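Local coordinates for protein putative hydrolase (Shewanella frigidimarina, PDB 3LHO) that probably acts as an iron-dependent dioxygenase of the 2-oxoadipate dioxygenase/decarboxylase family, within the glyoxalase clan, at residues N171-F176 against E180-A185; N7-A12 against T62-V67; L99-F104 against K110-L115; A141-L146 against V156-Y161; Y72-E75 against I80-H83. All blocks are in the same frame, centred on the assembly; numbering follows the deposited sequence.

Contact 1 of 5, residues N171-F176 against E180-A185; sequences NDLPEF and EDVNQA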
# COMPACT_ATOMS: atom_id res chain seq x y z
N ASN A 171 10.94 -8.99 -11.71
CA ASN A 171 10.89 -10.28 -12.41
C ASN A 171 10.32 -10.11 -13.81
O ASN A 171 10.88 -10.60 -14.78
CB ASN A 171 10.06 -11.32 -11.66
CG ASN A 171 10.58 -11.60 -10.24
OD1 ASN A 171 10.69 -10.69 -9.39
ND2 ASN A 171 10.86 -12.87 -9.97
N ASP A 172 9.21 -9.38 -13.92
CA ASP A 172 8.47 -9.25 -15.17
C ASP A 172 8.94 -8.14 -16.12
O ASP A 172 8.49 -8.11 -17.27
CB ASP A 172 7.01 -9.06 -14.89
CG ASP A 172 6.34 -10.35 -14.34
OD1 ASP A 172 5.85 -11.17 -15.15
OD2 ASP A 172 6.22 -10.50 -13.11
N LEU A 173 9.84 -7.27 -15.68
CA LEU A 173 10.32 -6.19 -16.58
C LEU A 173 11.22 -6.81 -17.67
O LEU A 173 12.24 -7.43 -17.36
CB LEU A 173 11.12 -5.13 -15.83
CG LEU A 173 10.41 -4.19 -14.86
CD1 LEU A 173 11.46 -3.38 -14.11
CD2 LEU A 173 9.40 -3.27 -15.58
N PRO A 174 10.84 -6.68 -18.95
CA PRO A 174 11.67 -7.32 -19.97
C PRO A 174 13.09 -6.77 -20.15
O PRO A 174 13.96 -7.51 -20.60
CB PRO A 174 10.86 -7.14 -21.26
CG PRO A 174 9.82 -6.15 -20.98
CD PRO A 174 9.56 -6.18 -19.50
N GLU A 175 13.33 -5.51 -19.80
CA GLU A 175 14.63 -4.89 -20.06
C GLU A 175 15.60 -4.90 -18.89
O GLU A 175 16.71 -4.40 -19.01
CB GLU A 175 14.44 -3.44 -20.49
CG GLU A 175 13.71 -3.26 -21.79
CD GLU A 175 13.14 -1.86 -21.94
OE1 GLU A 175 13.63 -0.93 -21.25
OE2 GLU A 175 12.19 -1.69 -22.73
N PHE A 176 15.18 -5.41 -17.74
CA PHE A 176 16.02 -5.36 -16.55
C PHE A 176 16.11 -6.73 -15.93
O PHE A 176 15.14 -7.49 -15.90
CB PHE A 176 15.48 -4.38 -15.51
CG PHE A 176 15.58 -2.94 -15.91
CD1 PHE A 176 16.71 -2.20 -15.60
CD2 PHE A 176 14.52 -2.31 -16.56
CE1 PHE A 176 16.81 -0.87 -15.97
CE2 PHE A 176 14.61 -0.97 -16.91
CZ PHE A 176 15.76 -0.25 -16.62
N GLU A 180 19.39 -3.57 -8.71
CA GLU A 180 20.45 -2.56 -8.80
C GLU A 180 20.40 -1.80 -10.13
O GLU A 180 20.66 -0.62 -10.17
CB GLU A 180 21.85 -3.14 -8.59
CG GLU A 180 22.06 -3.73 -7.20
CD GLU A 180 21.56 -5.17 -7.07
OE1 GLU A 180 20.91 -5.71 -8.01
OE2 GLU A 180 21.80 -5.78 -6.02
N ASP A 181 20.07 -2.49 -11.21
CA ASP A 181 20.03 -1.85 -12.51
C ASP A 181 18.79 -0.99 -12.64
O ASP A 181 18.85 0.08 -13.24
CB ASP A 181 20.09 -2.90 -13.62
CG ASP A 181 21.41 -3.64 -13.62
OD1 ASP A 181 22.46 -2.97 -13.49
OD2 ASP A 181 21.41 -4.88 -13.72
N VAL A 182 17.67 -1.43 -12.08
CA VAL A 182 16.46 -0.56 -12.07
C VAL A 182 16.74 0.70 -11.26
O VAL A 182 16.40 1.82 -11.67
CB VAL A 182 15.26 -1.31 -11.47
CG1 VAL A 182 14.03 -0.37 -11.32
CG2 VAL A 182 14.92 -2.54 -12.35
N ASN A 183 17.34 0.51 -10.10
CA ASN A 183 17.68 1.64 -9.22
C ASN A 183 18.58 2.65 -9.91
O ASN A 183 18.38 3.87 -9.77
CB ASN A 183 18.32 1.14 -7.91
CG ASN A 183 17.30 0.58 -6.93
OD1 ASN A 183 16.08 0.65 -7.17
ND2 ASN A 183 17.78 0.03 -5.80
N GLN A 184 19.53 2.15 -10.70
CA GLN A 184 20.45 3.04 -11.40
C GLN A 184 19.70 3.85 -12.47
O GLN A 184 19.91 5.05 -12.56
CB GLN A 184 21.63 2.26 -12.00
CG GLN A 184 22.81 3.13 -12.48
CD GLN A 184 23.29 4.12 -11.42
OE1 GLN A 184 23.45 3.77 -10.24
NE2 GLN A 184 23.47 5.37 -11.82
N ALA A 185 18.79 3.21 -13.22
CA ALA A 185 17.98 3.91 -14.24
C ALA A 185 17.11 5.00 -13.61
O ALA A 185 16.86 6.05 -14.21
CB ALA A 185 17.09 2.93 -15.02
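F176 carries this contact. It closes the type I beta turn that begins at L173, and its ring lies against V182 and A185 of helix 179-188. The CG of F176 stands anti to its own carbonyl carbon (chi1 -69°), and this sends the ring toward the helix. The V182 methyl CG2 comes in obliquely near the root of the ring and sits 3.6 Å from F176 CG. The two side chains cross at about a right angle. Farther out, F176 CZ reaches A185 CB at 3.8 Å, again obliquely. D181 completes the seat. Its CB lies in the ring plane at the edge, 4.0 Å from F176 CD1, and its carbonyl O is 3.5 Å from F176 CE1. That oxygen also accepts the helix bond from A185 N, so it is already in use. L173 adds a second, smaller touch: its CD1 meets the same V182 methyl CG2 at 4.0 Å. V182 CG2 thus lies against both loop side chains. Replacing F176 with an alanine would probably open a gap beside V182 and A185 and let the turn shift against the helix. The carboxylate of D181 forms a salt bridge with R178, outside the two segments. No hydrogen bond links the segments, so the contact rests on van der Waals and hydrophobic packing around F176.

Contact 2 of 5, residues N7-A12 against T62-V67; sequences NALFAA and TSIGYV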
# COMPACT_ATOMS: atom_id res chain seq x y z
N ASN A 7 -9.38 -5.70 -13.78
CA ASN A 7 -8.63 -4.64 -14.44
C ASN A 7 -9.19 -3.28 -14.13
O ASN A 7 -8.44 -2.37 -13.87
CB ASN A 7 -8.51 -4.89 -15.95
CG ASN A 7 -7.66 -6.08 -16.25
OD1 ASN A 7 -6.56 -6.23 -15.71
ND2 ASN A 7 -8.19 -6.98 -17.06
N ALA A 8 -10.52 -3.15 -14.14
CA ALA A 8 -11.17 -1.90 -13.81
C ALA A 8 -10.86 -1.43 -12.38
O ALA A 8 -10.68 -0.24 -12.15
CB ALA A 8 -12.68 -2.01 -14.02
N LEU A 9 -10.79 -2.37 -11.42
CA LEU A 9 -10.50 -2.02 -10.03
C LEU A 9 -9.10 -1.44 -9.87
O LEU A 9 -8.94 -0.36 -9.30
CB LEU A 9 -10.68 -3.24 -9.10
CG LEU A 9 -10.34 -3.09 -7.62
CD1 LEU A 9 -11.05 -1.88 -6.99
CD2 LEU A 9 -10.70 -4.35 -6.87
N PHE A 10 -8.10 -2.13 -10.39
CA PHE A 10 -6.75 -1.61 -10.37
C PHE A 10 -6.55 -0.33 -11.19
O PHE A 10 -5.83 0.55 -10.73
CB PHE A 10 -5.75 -2.69 -10.73
CG PHE A 10 -5.63 -3.75 -9.67
CD1 PHE A 10 -5.11 -3.44 -8.44
CD2 PHE A 10 -6.09 -5.05 -9.89
CE1 PHE A 10 -5.00 -4.41 -7.46
CE2 PHE A 10 -5.95 -6.03 -8.92
CZ PHE A 10 -5.42 -5.71 -7.70
N ALA A 11 -7.23 -0.20 -12.33
CA ALA A 11 -7.20 1.07 -13.07
C ALA A 11 -7.66 2.22 -12.17
O ALA A 11 -7.02 3.25 -12.13
CB ALA A 11 -8.08 1.02 -14.37
N ALA A 12 -8.77 2.03 -11.46
CA ALA A 12 -9.35 3.08 -10.64
C ALA A 12 -8.48 3.36 -9.42
O ALA A 12 -8.26 4.54 -9.02
CB ALA A 12 -10.80 2.70 -10.24
N THR A 62 -11.78 -10.70 -3.00
CA THR A 62 -12.23 -12.10 -3.01
C THR A 62 -13.50 -12.24 -3.83
O THR A 62 -13.73 -13.28 -4.42
CB THR A 62 -12.45 -12.66 -1.62
OG1 THR A 62 -13.43 -11.85 -0.94
CG2 THR A 62 -11.14 -12.70 -0.85
N SER A 63 -14.26 -11.16 -3.97
CA SER A 63 -15.47 -11.21 -4.78
C SER A 63 -15.18 -11.31 -6.29
O SER A 63 -16.08 -11.66 -7.05
CB SER A 63 -16.30 -9.98 -4.48
OG SER A 63 -15.66 -8.84 -5.02
N ILE A 64 -13.96 -11.00 -6.73
CA ILE A 64 -13.60 -11.05 -8.15
C ILE A 64 -12.43 -12.04 -8.39
O ILE A 64 -11.63 -11.87 -9.33
CB ILE A 64 -13.24 -9.66 -8.70
CG1 ILE A 64 -12.11 -8.98 -7.87
CG2 ILE A 64 -14.49 -8.75 -8.72
CD1 ILE A 64 -11.64 -7.71 -8.45
N GLY A 65 -12.28 -13.01 -7.50
CA GLY A 65 -11.37 -14.12 -7.73
C GLY A 65 -10.11 -14.26 -6.91
O GLY A 65 -9.45 -15.27 -7.02
N TYR A 66 -9.78 -13.27 -6.07
CA TYR A 66 -8.62 -13.42 -5.20
C TYR A 66 -8.84 -14.46 -4.15
O TYR A 66 -9.94 -14.64 -3.63
CB TYR A 66 -8.22 -12.06 -4.57
CG TYR A 66 -7.42 -11.17 -5.49
CD1 TYR A 66 -8.02 -10.37 -6.48
CD2 TYR A 66 -6.03 -11.17 -5.42
CE1 TYR A 66 -7.21 -9.57 -7.36
CE2 TYR A 66 -5.25 -10.38 -6.26
CZ TYR A 66 -5.83 -9.60 -7.25
OH TYR A 66 -4.96 -8.87 -8.06
N VAL A 67 -7.77 -15.13 -3.78
CA VAL A 67 -7.81 -16.20 -2.82
C VAL A 67 -6.84 -15.87 -1.69
O VAL A 67 -5.72 -15.44 -1.95
CB VAL A 67 -7.40 -17.53 -3.47
CG1 VAL A 67 -7.34 -18.66 -2.42
CG2 VAL A 67 -8.36 -17.87 -4.65
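L9 and I64 mark the closest backbone approach, with CA atoms 9.7 Å apart, where helix 6-20 passes the type I turn T62-G65. Only side chains bridge that space. L9 CD2 meets I64 CD1 at 3.8 Å, methyl against methyl. The CG1 branch of I64 sits between its backbone N and carbonyl carbon (chi1 56°), and CD1 extends from it to L9. F10 and Y66 come from opposite directions. The hydroxyl of Y66 lies at the edge of the F10 ring, near its plane, with OH 3.1 Å from F10 CE2 and 3.2 Å from F10 CZ. This oxygen is hydrogen-bonded to the carbonyl O of P92, so it is buried but satisfied. The Y66 ring also packs edge-to-face with H86. A leucine in place of Y66 would probably leave the P92 carbonyl without this partner and the F10 edge less well covered. F61 of helix 54-62 touches both L9 and F10, and V94 touches F10 and Y66. The turn joins helix 54-62 to strand 67-74, the alpha-to-beta link of a beta-alpha-beta-beta-beta unit. Such units are the building blocks of the glyoxalase (vicinal oxygen chelate) fold.

Contact 3 of 5, residues L99-F104 against K110-L115; sequences LLVEEF and KSIHGL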
# COMPACT_ATOMS: atom_id res chain seq x y z
N LEU A 99 -4.21 -2.25 11.73
CA LEU A 99 -3.61 -1.90 13.00
C LEU A 99 -4.46 -2.45 14.15
O LEU A 99 -5.68 -2.37 14.14
CB LEU A 99 -3.50 -0.36 13.11
CG LEU A 99 -2.68 0.23 14.29
CD1 LEU A 99 -1.19 0.05 14.07
CD2 LEU A 99 -3.02 1.72 14.42
N LEU A 100 -3.80 -3.00 15.16
CA LEU A 100 -4.52 -3.50 16.32
C LEU A 100 -4.71 -2.35 17.31
O LEU A 100 -3.82 -2.00 18.08
CB LEU A 100 -3.72 -4.66 16.92
CG LEU A 100 -3.40 -5.80 15.95
CD1 LEU A 100 -2.51 -6.81 16.65
CD2 LEU A 100 -4.70 -6.50 15.50
N VAL A 101 -5.89 -1.74 17.27
CA VAL A 101 -6.16 -0.49 17.99
C VAL A 101 -6.01 -0.62 19.51
O VAL A 101 -5.63 0.35 20.17
CB VAL A 101 -7.53 0.05 17.62
CG1 VAL A 101 -7.90 1.27 18.50
CG2 VAL A 101 -7.50 0.41 16.11
N GLU A 102 -6.24 -1.82 20.03
CA GLU A 102 -6.14 -2.07 21.46
C GLU A 102 -4.71 -1.95 21.98
O GLU A 102 -4.52 -1.94 23.17
CB GLU A 102 -6.66 -3.47 21.82
CG GLU A 102 -8.13 -3.68 21.49
CD GLU A 102 -8.40 -3.95 20.02
OE1 GLU A 102 -7.42 -4.20 19.22
OE2 GLU A 102 -9.63 -3.83 19.67
N GLU A 103 -3.72 -1.91 21.11
CA GLU A 103 -2.34 -1.87 21.59
C GLU A 103 -1.91 -0.42 21.91
O GLU A 103 -0.79 -0.22 22.30
CB GLU A 103 -1.38 -2.48 20.56
CG GLU A 103 -1.72 -3.93 20.18
CD GLU A 103 -1.35 -4.92 21.27
OE1 GLU A 103 -0.81 -4.48 22.28
OE2 GLU A 103 -1.58 -6.13 21.11
N PHE A 104 -2.79 0.57 21.70
CA PHE A 104 -2.40 1.97 21.81
C PHE A 104 -3.02 2.59 23.03
O PHE A 104 -3.90 1.99 23.63
CB PHE A 104 -2.74 2.71 20.47
CG PHE A 104 -1.93 2.20 19.37
CD1 PHE A 104 -0.61 2.64 19.20
CD2 PHE A 104 -2.38 1.12 18.62
CE1 PHE A 104 0.21 2.08 18.24
CE2 PHE A 104 -1.55 0.55 17.65
CZ PHE A 104 -0.27 1.03 17.45
N LYS A 110 -9.62 6.16 21.44
CA LYS A 110 -10.82 6.99 21.34
C LYS A 110 -10.77 7.82 20.08
O LYS A 110 -11.80 7.95 19.38
CB LYS A 110 -10.97 7.89 22.58
CG LYS A 110 -12.10 8.94 22.49
CD LYS A 110 -12.47 9.53 23.88
CE LYS A 110 -13.67 10.50 23.79
NZ LYS A 110 -14.28 10.81 25.13
N SER A 111 -9.60 8.38 19.74
CA SER A 111 -9.51 9.21 18.55
C SER A 111 -9.76 8.41 17.27
O SER A 111 -10.45 8.89 16.38
CB SER A 111 -8.15 9.92 18.45
OG SER A 111 -8.12 10.99 19.39
N ILE A 112 -9.20 7.21 17.20
CA ILE A 112 -9.33 6.36 16.02
C ILE A 112 -10.80 5.96 15.89
O ILE A 112 -11.38 6.13 14.81
CB ILE A 112 -8.42 5.15 16.06
CG1 ILE A 112 -6.95 5.59 15.89
CG2 ILE A 112 -8.78 4.10 14.98
CD1 ILE A 112 -5.93 4.48 16.25
N HIS A 113 -11.41 5.52 17.00
CA HIS A 113 -12.85 5.19 16.95
C HIS A 113 -13.68 6.36 16.50
O HIS A 113 -14.64 6.19 15.74
CB HIS A 113 -13.38 4.66 18.26
CG HIS A 113 -13.09 3.23 18.46
ND1 HIS A 113 -13.84 2.23 17.88
CD2 HIS A 113 -12.09 2.61 19.14
CE1 HIS A 113 -13.34 1.06 18.23
NE2 HIS A 113 -12.26 1.26 18.96
N GLY A 114 -13.29 7.56 16.90
CA GLY A 114 -13.99 8.75 16.51
C GLY A 114 -13.97 9.04 15.03
O GLY A 114 -14.94 9.60 14.48
N LEU A 115 -12.87 8.68 14.36
CA LEU A 115 -12.78 8.87 12.91
C LEU A 115 -13.64 7.82 12.21
O LEU A 115 -14.37 8.13 11.29
CB LEU A 115 -11.32 8.75 12.45
CG LEU A 115 -10.26 9.62 13.18
CD1 LEU A 115 -8.90 9.43 12.54
CD2 LEU A 115 -10.59 11.10 13.18
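V101 meets I112 where the chain leaves sheet strand 93-99, makes a short 3-10 turn at 101-103 and enters helix 106-116. The two side chains reach toward each other tip to tip. V101 CG2 and I112 CG2 are 4.1 Å apart, a normal van der Waals distance. The CG2 branch of I112 stands opposite its backbone N, while CG1 lies beside that N (chi1 -70°) and leads to CD1. This second branch reaches the end of the strand, with I112 CD1 4.4 Å from L99 CD2. I112 therefore covers two residues, one with each branch. The other methyl of V101 turns to H113: CG1 approaches the imidazole obliquely, 4.4 Å from H113 NE2. H113 borders the buried patch, and a sulfate ion lies about 4 Å from its side chain. The contact across the segments is apolar and has no hydrogen bond. N48 holds the turn instead, accepting from V101 N and donating to the carboxylate of E102. F47 of strand 39-47 packs on L99, V101 and I112. L146 of helix 140-149 touches I112, and Y152 and A153 of helix 151-159 touch L99. The patch thus lies where helix 106-116 meets the sheet and two further helices.

Contact 4 of 5, residues A141-L146 against V156-Y161; sequences ATYQAL and VAALGY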
# COMPACT_ATOMS: atom_id res chain seq x y z
N ALA A 141 -4.17 18.35 16.10
CA ALA A 141 -3.78 17.77 17.39
C ALA A 141 -4.06 16.28 17.41
O ALA A 141 -3.28 15.50 18.01
CB ALA A 141 -4.53 18.47 18.57
N THR A 142 -5.15 15.88 16.76
CA THR A 142 -5.50 14.44 16.63
C THR A 142 -4.47 13.71 15.78
O THR A 142 -3.96 12.65 16.18
CB THR A 142 -6.92 14.25 16.09
OG1 THR A 142 -7.85 14.81 17.02
CG2 THR A 142 -7.25 12.76 15.91
N TYR A 143 -4.15 14.28 14.62
CA TYR A 143 -3.08 13.77 13.79
C TYR A 143 -1.79 13.59 14.56
O TYR A 143 -1.18 12.53 14.48
CB TYR A 143 -2.86 14.66 12.59
CG TYR A 143 -1.73 14.22 11.72
CD1 TYR A 143 -1.85 13.12 10.89
CD2 TYR A 143 -0.53 14.93 11.67
CE1 TYR A 143 -0.80 12.71 10.05
CE2 TYR A 143 0.54 14.51 10.84
CZ TYR A 143 0.39 13.41 10.02
OH TYR A 143 1.43 12.98 9.21
N GLN A 144 -1.38 14.61 15.34
CA GLN A 144 -0.13 14.51 16.12
C GLN A 144 -0.14 13.45 17.20
O GLN A 144 0.89 12.80 17.43
CB GLN A 144 0.21 15.85 16.82
CG GLN A 144 0.71 16.91 15.85
CD GLN A 144 2.06 16.55 15.27
OE1 GLN A 144 2.89 15.91 15.94
NE2 GLN A 144 2.29 16.94 14.01
N ALA A 145 -1.28 13.31 17.89
CA ALA A 145 -1.44 12.31 18.96
C ALA A 145 -1.28 10.91 18.36
O ALA A 145 -0.60 10.07 18.92
CB ALA A 145 -2.80 12.45 19.68
N LEU A 146 -1.89 10.67 17.20
CA LEU A 146 -1.74 9.38 16.51
C LEU A 146 -0.28 9.17 16.10
O LEU A 146 0.33 8.10 16.37
CB LEU A 146 -2.66 9.29 15.28
CG LEU A 146 -4.05 8.64 15.51
CD1 LEU A 146 -4.90 9.36 16.57
CD2 LEU A 146 -4.80 8.56 14.17
N VAL A 156 -3.21 6.68 7.92
CA VAL A 156 -4.59 6.34 7.61
C VAL A 156 -5.52 7.48 8.02
O VAL A 156 -6.41 7.85 7.25
CB VAL A 156 -5.05 5.03 8.28
CG1 VAL A 156 -6.53 4.84 7.97
CG2 VAL A 156 -4.27 3.85 7.77
N ALA A 157 -5.26 8.10 9.19
CA ALA A 157 -6.07 9.25 9.62
C ALA A 157 -5.99 10.41 8.62
O ALA A 157 -7.04 11.07 8.31
CB ALA A 157 -5.66 9.71 11.04
N ALA A 158 -4.80 10.66 8.07
CA ALA A 158 -4.60 11.81 7.13
C ALA A 158 -5.15 11.56 5.73
O ALA A 158 -5.68 12.49 5.09
CB ALA A 158 -3.11 12.24 7.05
N LEU A 159 -5.01 10.35 5.22
CA LEU A 159 -5.30 10.10 3.77
C LEU A 159 -6.49 9.16 3.50
O LEU A 159 -7.06 9.17 2.40
CB LEU A 159 -4.02 9.59 3.09
CG LEU A 159 -2.96 10.71 2.93
CD1 LEU A 159 -1.64 10.12 2.60
CD2 LEU A 159 -3.36 11.73 1.86
N GLY A 160 -6.88 8.41 4.51
CA GLY A 160 -8.01 7.52 4.43
C GLY A 160 -7.77 6.27 3.58
O GLY A 160 -6.70 5.64 3.64
N TYR A 161 -8.81 5.88 2.85
CA TYR A 161 -8.84 4.63 2.12
C TYR A 161 -8.40 4.86 0.69
O TYR A 161 -9.18 5.29 -0.15
CB TYR A 161 -10.22 3.94 2.23
CG TYR A 161 -10.39 3.42 3.62
CD1 TYR A 161 -9.65 2.35 4.05
CD2 TYR A 161 -11.16 4.10 4.57
CE1 TYR A 161 -9.73 1.90 5.32
CE2 TYR A 161 -11.20 3.66 5.90
CZ TYR A 161 -10.51 2.57 6.24
OH TYR A 161 -10.54 2.15 7.56
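The ring of Y143 is the flat group that meets A158. The methyl CB of A158 approaches it obliquely, neither squarely over a face nor in line with an edge, and lies 3.8 Å from Y143 CE1. Y143 CD1 is a little farther from the same methyl, at 4.1 Å, so CD1 and CE1 are the ring atoms nearest to it. The CG of Y143 lies opposite the backbone N (chi1 177°), and this carries the ring across to helix 151-159. Other parts of the chain complete its surroundings. The ring of F222 meets it with planes at about 45°, and I229 of strand 225-230 packs on both Y143 and A158.

One turn along helix 140-149, L146 points to A157. The modelled gap from L146 CD2 to A157 CB is shorter than usual, but L146 has two conformers, so its tightness is doubtful. The backbones come close between Y143 and A157, whose CA atoms are 6.8 Å apart. Small alanine side chains on the second helix permit this approach. The carbonyl O of A157 accepts a hydrogen bond from W136 NE1. Helix 151-159 ends at G160, which takes positive phi while its N still bonds to V156 O at 2.8 Å. Two consecutive helices thus pack closely through a tyrosine, a leucine and two alanines, in the helical part of the chain that connects strand 93-99 to strand 165-169.

Contact 5 of 5, residues Y72-E75 against I80-H83; sequences YKFE and IAKH. With SO4 (sulfate ion), chain D.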
# COMPACT_ATOMS: atom_id res chain seq x y z
N TYR A 72 0.03 -12.97 8.31
CA TYR A 72 1.24 -12.36 8.89
C TYR A 72 0.90 -11.60 10.16
O TYR A 72 -0.16 -11.01 10.28
CB TYR A 72 1.83 -11.34 7.90
CG TYR A 72 2.05 -11.90 6.52
CD1 TYR A 72 3.21 -12.61 6.23
CD2 TYR A 72 1.10 -11.76 5.54
CE1 TYR A 72 3.41 -13.15 4.95
CE2 TYR A 72 1.28 -12.29 4.27
CZ TYR A 72 2.44 -12.97 3.97
OH TYR A 72 2.61 -13.51 2.73
N LYS A 73 1.81 -11.59 11.12
CA LYS A 73 1.71 -10.71 12.27
C LYS A 73 2.98 -9.86 12.35
O LYS A 73 4.08 -10.40 12.25
CB LYS A 73 1.55 -11.53 13.54
CG LYS A 73 1.32 -10.67 14.83
CD LYS A 73 0.71 -11.53 15.96
CE LYS A 73 -0.18 -10.72 16.93
NZ LYS A 73 -1.46 -11.46 17.26
N PHE A 74 2.84 -8.56 12.52
CA PHE A 74 4.00 -7.67 12.76
C PHE A 74 3.95 -7.06 14.17
O PHE A 74 3.18 -6.14 14.42
CB PHE A 74 4.04 -6.63 11.65
CG PHE A 74 4.19 -7.24 10.29
CD1 PHE A 74 5.42 -7.71 9.85
CD2 PHE A 74 3.09 -7.41 9.46
CE1 PHE A 74 5.55 -8.32 8.60
CE2 PHE A 74 3.21 -8.00 8.20
CZ PHE A 74 4.44 -8.45 7.77
N GLU A 75 4.75 -7.58 15.08
CA GLU A 75 4.58 -7.27 16.51
C GLU A 75 4.93 -5.85 16.86
O GLU A 75 4.16 -5.16 17.52
CB GLU A 75 5.42 -8.21 17.38
CG GLU A 75 4.78 -8.47 18.73
CD GLU A 75 3.47 -9.24 18.58
OE1 GLU A 75 3.46 -10.22 17.80
OE2 GLU A 75 2.46 -8.84 19.22
N ILE A 80 -1.67 -6.94 12.03
CA ILE A 80 -1.80 -8.24 11.37
C ILE A 80 -2.09 -8.00 9.90
O ILE A 80 -2.57 -6.94 9.47
CB ILE A 80 -2.84 -9.19 12.02
CG1 ILE A 80 -4.25 -8.58 11.97
CG2 ILE A 80 -2.40 -9.55 13.45
CD1 ILE A 80 -5.37 -9.64 12.05
N ALA A 81 -1.72 -8.98 9.09
CA ALA A 81 -1.98 -8.78 7.66
C ALA A 81 -2.20 -10.11 6.98
O ALA A 81 -1.90 -11.21 7.54
CB ALA A 81 -0.80 -8.03 7.00
N LYS A 82 -2.69 -10.02 5.76
CA LYS A 82 -2.86 -11.19 4.89
C LYS A 82 -2.52 -10.72 3.47
O LYS A 82 -2.63 -9.49 3.16
CB LYS A 82 -4.31 -11.69 4.89
CG LYS A 82 -4.96 -12.08 6.25
CD LYS A 82 -6.50 -12.36 6.13
CE LYS A 82 -6.83 -13.65 5.44
NZ LYS A 82 -6.33 -14.90 6.15
N HIS A 83 -2.12 -11.68 2.63
CA HIS A 83 -2.03 -11.43 1.21
C HIS A 83 -2.92 -12.39 0.45
O HIS A 83 -3.23 -13.49 0.93
CB HIS A 83 -0.55 -11.39 0.72
CG HIS A 83 -0.06 -12.65 0.09
ND1 HIS A 83 0.66 -13.61 0.79
CD2 HIS A 83 -0.14 -13.09 -1.19
CE1 HIS A 83 0.96 -14.60 -0.04
NE2 HIS A 83 0.49 -14.30 -1.25
S SO4 D . 8.09 -7.87 13.83
O1 SO4 D . 8.03 -7.90 12.38
O2 SO4 D . 9.45 -8.19 14.26
O3 SO4 D . 7.75 -6.52 14.30
O4 SO4 D . 7.16 -8.86 14.37
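Y72 and A81 form a hydrogen-bonded antiparallel pair in the hairpin of strands 67-74 and 79-85. Y72 N donates to A81 O at 2.7 Å, and A81 N donates back to Y72 O at 2.8 Å. K73 and I80 are the adjacent non-hydrogen-bonded pair. The short strand segments run antiparallel, at 147° between their N-to-C directions, consistent with the usual twist.

A side-chain hydrogen bond adds to the ladder. Y72 OH lies at the edge of the H83 imidazole, near its plane, 2.8 Å from H83 ND1. The CG of Y72 stands beside its backbone N (chi1 -52°), and the ring runs diagonally to the neighbouring strand. The two rings meet rim to rim, with neither over the face of the other. H83 NE2 is bonded to E85 on its far side, so both imidazole nitrogens have partners.

The apolar touches are modest. K73 CG lies 4.1 Å from I80 CG2, though I80 has two conformers and this touch is less certain. A81 CB sits at the edge of the F74 ring, 4.2 Å from F74 CE2.

K82 NZ forms salt bridges with D71 and D68, outside the two segments.

A sulfate ion, probably from the crystallisation liquor, is bound by backbone N-H groups: E75 N donates to its O4 at 2.8 Å, and Q76 N also binds it. Hydrogen bonds at backbone and side chain thus fix the register of the hairpin, while the amides of E75 and Q76 bind this sulfate.

Along the chain the order is contact 2, contact 5, contact 3, contact 4, contact 1. Contacts 2, 5 and 3 follow the first half of the mixed sheet, through strands 67-74, 79-85 and 93-99. Contacts 3 and 4 have centres 11 Å apart and touch, L115 CD1 lying 3.6 Å from A157 CB, so helices 106-116, 140-149 and 151-159 form one cluster. Contact 3 also touches contact 5 through L100 and I80. Contact 1 belongs to the second half, after strand 165-169, with its centre about 40 Å from that of contact 3. The nickel site of H41, H165 and E235 draws on strands from both halves.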